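Local coordinates for cell wall surface anchor family protein (Streptococcus agalactiae, PDB 3PHS) that serves as a minor pilin of the bacterial surface, in which an IgG-like domain mediates adhesion to lung epithelial cells, at residues G58-L61 / A62-S66. Residues are numbered along the deposited sequence; the frame is centred on the assembly and turned at random.
Sequences GDLL and AHWNS
The main-chain NH groups of H63, W64 and N65 donate in turn to the carbonyls four residues back, those of D59, L60 and L61, with N65 N 2.8 Å from L61 O. D59 sits at the N-cap, where its carbonyl, not its carboxylate, takes part in the helix bonding. The L60 side chain runs alongside the W64 indole, its methyl CD1 4.1 Å from NE1. W64 CG stands anti to its own carbonyl carbon (chi1 -80°), which sets the indole edge, at CD1, in plane with L60 O, 3.2 Å away. One residue further along, the L61 side chain passes aslant that of N65: the amide ND2 sits 3.6 Å from L61 CG, while N65 OD1 is bound by the hydroxyl of Y101. H63 NE2 is likewise taken up, by Q75 of helix 69-75. At the far end S66 OG bonds H63 O at 2.6 Å, and the backbone NH of S66 reaches that oxygen from the same face. W64 is the buried residue here, packed on Y50, L52, L72 and Y101. This is the i to i+4 pattern of a short surface alpha-helix that packs against the antiparallel sheet of strands 46-52, 98-106 and 109-121.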
ATOM      1  N   GLY A  58       2.606  19.101  19.616  1.00 20.90           N
ATOM      2  CA  GLY A  58       4.033  19.144  19.290  1.00 21.12           C
ATOM      3  C   GLY A  58       4.513  18.044  18.359  1.00 20.62           C
ATOM      4  O   GLY A  58       5.628  18.113  17.841  1.00 20.61           O
ATOM      5  N   ASP A  59       3.677  17.020  18.163  1.00 20.40           N
ATOM      6  CA  ASP A  59       3.935  15.968  17.184  1.00 19.25           C
ATOM      7  C   ASP A  59       2.820  16.043  16.144  1.00 18.20           C
ATOM      8  O   ASP A  59       2.012  15.137  16.007  1.00 17.74           O
ATOM      9  CB  ASP A  59       3.940  14.587  17.851  1.00 19.79           C
ATOM     10  CG  ASP A  59       5.110  14.395  18.785  1.00 21.97           C
ATOM     11  OD1 ASP A  59       6.256  14.580  18.332  1.00 20.35           O
ATOM     12  OD2 ASP A  59       4.881  14.070  19.972  1.00 24.74           O
ATOM     13  N   LEU A  60       2.773  17.157  15.431  1.00 17.81           N
ATOM     14  CA  LEU A  60       1.625  17.489  14.583  1.00 17.01           C
ATOM     15  C   LEU A  60       1.469  16.557  13.383  1.00 15.97           C
ATOM     16  O   LEU A  60       0.353  16.111  13.062  1.00 15.67           O
ATOM     17  CB  LEU A  60       1.773  18.925  14.096  1.00 17.73           C
ATOM     18  CG  LEU A  60       0.521  19.668  13.680  1.00 18.58           C
ATOM     19  CD1 LEU A  60      -0.557  19.654  14.786  1.00 19.93           C
ATOM     20  CD2 LEU A  60       0.936  21.101  13.313  1.00 18.03           C
ATOM     21  N   LEU A  61       2.574  16.272  12.704  1.00 15.03           N
ATOM     22  CA  LEU A  61       2.504  15.384  11.545  1.00 14.79           C
ATOM     23  C   LEU A  61       2.080  13.975  11.981  1.00 14.99           C
ATOM     24  O   LEU A  61       1.206  13.345  11.356  1.00 14.75           O
ATOM     25  CB  LEU A  61       3.828  15.374  10.767  1.00 14.82           C
ATOM     26  CG  LEU A  61       3.906  14.429   9.548  1.00 15.40           C
ATOM     27  CD1 LEU A  61       2.864  14.755   8.468  1.00 16.10           C
ATOM     28  CD2 LEU A  61       5.317  14.438   8.959  1.00 17.00           C
ATOM     29  N   ALA A  62       2.674  13.484  13.068  1.00 15.12           N
ATOM     30  CA  ALA A  62       2.288  12.161  13.585  1.00 15.28           C
ATOM     31  C   ALA A  62       0.817  12.137  13.995  1.00 15.36           C
ATOM     32  O   ALA A  62       0.131  11.143  13.782  1.00 14.66           O
ATOM     33  CB  ALA A  62       3.189  11.758  14.773  1.00 15.60           C
ATOM     34  N   HIS A  63       0.341  13.225  14.598  1.00 15.42           N
ATOM     35  CA  HIS A  63      -1.058  13.314  14.973  1.00 16.37           C
ATOM     36  C   HIS A  63      -1.977  13.146  13.771  1.00 15.43           C
ATOM     37  O   HIS A  63      -2.927  12.363  13.804  1.00 15.48           O
ATOM     38  CB  HIS A  63      -1.383  14.634  15.673  1.00 17.03           C
ATOM     39  CG  HIS A  63      -2.847  14.810  15.919  1.00 20.78           C
ATOM     40  ND1 HIS A  63      -3.550  14.003  16.791  1.00 23.82           N
ATOM     41  CD2 HIS A  63      -3.756  15.644  15.360  1.00 22.92           C
ATOM     42  CE1 HIS A  63      -4.824  14.366  16.790  1.00 25.14           C
ATOM     43  NE2 HIS A  63      -4.973  15.361  15.933  1.00 23.59           N
ATOM     44  N   TRP A  64      -1.688  13.896  12.717  1.00 14.47           N
ATOM     45  CA  TRP A  64      -2.495  13.862  11.508  1.00 14.36           C
ATOM     46  C   TRP A  64      -2.367  12.532  10.768  1.00 14.49           C
ATOM     47  O   TRP A  64      -3.357  12.029  10.268  1.00 13.71           O
ATOM     48  CB  TRP A  64      -2.188  15.091  10.636  1.00 14.14           C
ATOM     49  CG  TRP A  64      -2.947  16.256  11.198  1.00 13.66           C
ATOM     50  CD1 TRP A  64      -2.591  17.043  12.253  1.00 14.70           C
ATOM     51  CD2 TRP A  64      -4.253  16.680  10.798  1.00 14.26           C
ATOM     52  NE1 TRP A  64      -3.595  17.959  12.526  1.00 14.85           N
ATOM     53  CE2 TRP A  64      -4.629  17.750  11.648  1.00 13.31           C
ATOM     54  CE3 TRP A  64      -5.138  16.263   9.800  1.00 13.60           C
ATOM     55  CZ2 TRP A  64      -5.854  18.427  11.514  1.00 15.13           C
ATOM     56  CZ3 TRP A  64      -6.368  16.945   9.663  1.00 16.01           C
ATOM     57  CH2 TRP A  64      -6.705  18.014  10.514  1.00 14.16           C
ATOM     58  N   ASN A  65      -1.172  11.938  10.782  1.00 14.62           N
ATOM     59  CA  ASN A  65      -0.952  10.628  10.156  1.00 15.75           C
ATOM     60  C   ASN A  65      -1.705   9.494  10.855  1.00 16.38           C
ATOM     61  O   ASN A  65      -1.955   8.447  10.247  1.00 17.06           O
ATOM     62  CB  ASN A  65       0.540  10.290  10.122  1.00 15.76           C
ATOM     63  CG  ASN A  65       1.294  10.989   8.985  1.00 17.66           C
ATOM     64  OD1 ASN A  65       0.709  11.410   7.984  1.00 19.75           O
ATOM     65  ND2 ASN A  65       2.616  11.081   9.134  1.00 17.87           N
ATOM     66  N   SER A  66      -2.064   9.714  12.123  1.00 17.16           N
ATOM     67  CA  SER A  66      -2.774   8.712  12.951  1.00 17.41           C
ATOM     68  C   SER A  66      -4.287   8.682  12.698  1.00 17.47           C
ATOM     69  O   SER A  66      -4.961   7.717  13.058  1.00 17.42           O
ATOM     70  CB  SER A  66      -2.501   8.962  14.445  1.00 17.77           C
ATOM     71  OG  SER A  66      -3.300  10.023  14.963  1.00 20.08           O
TER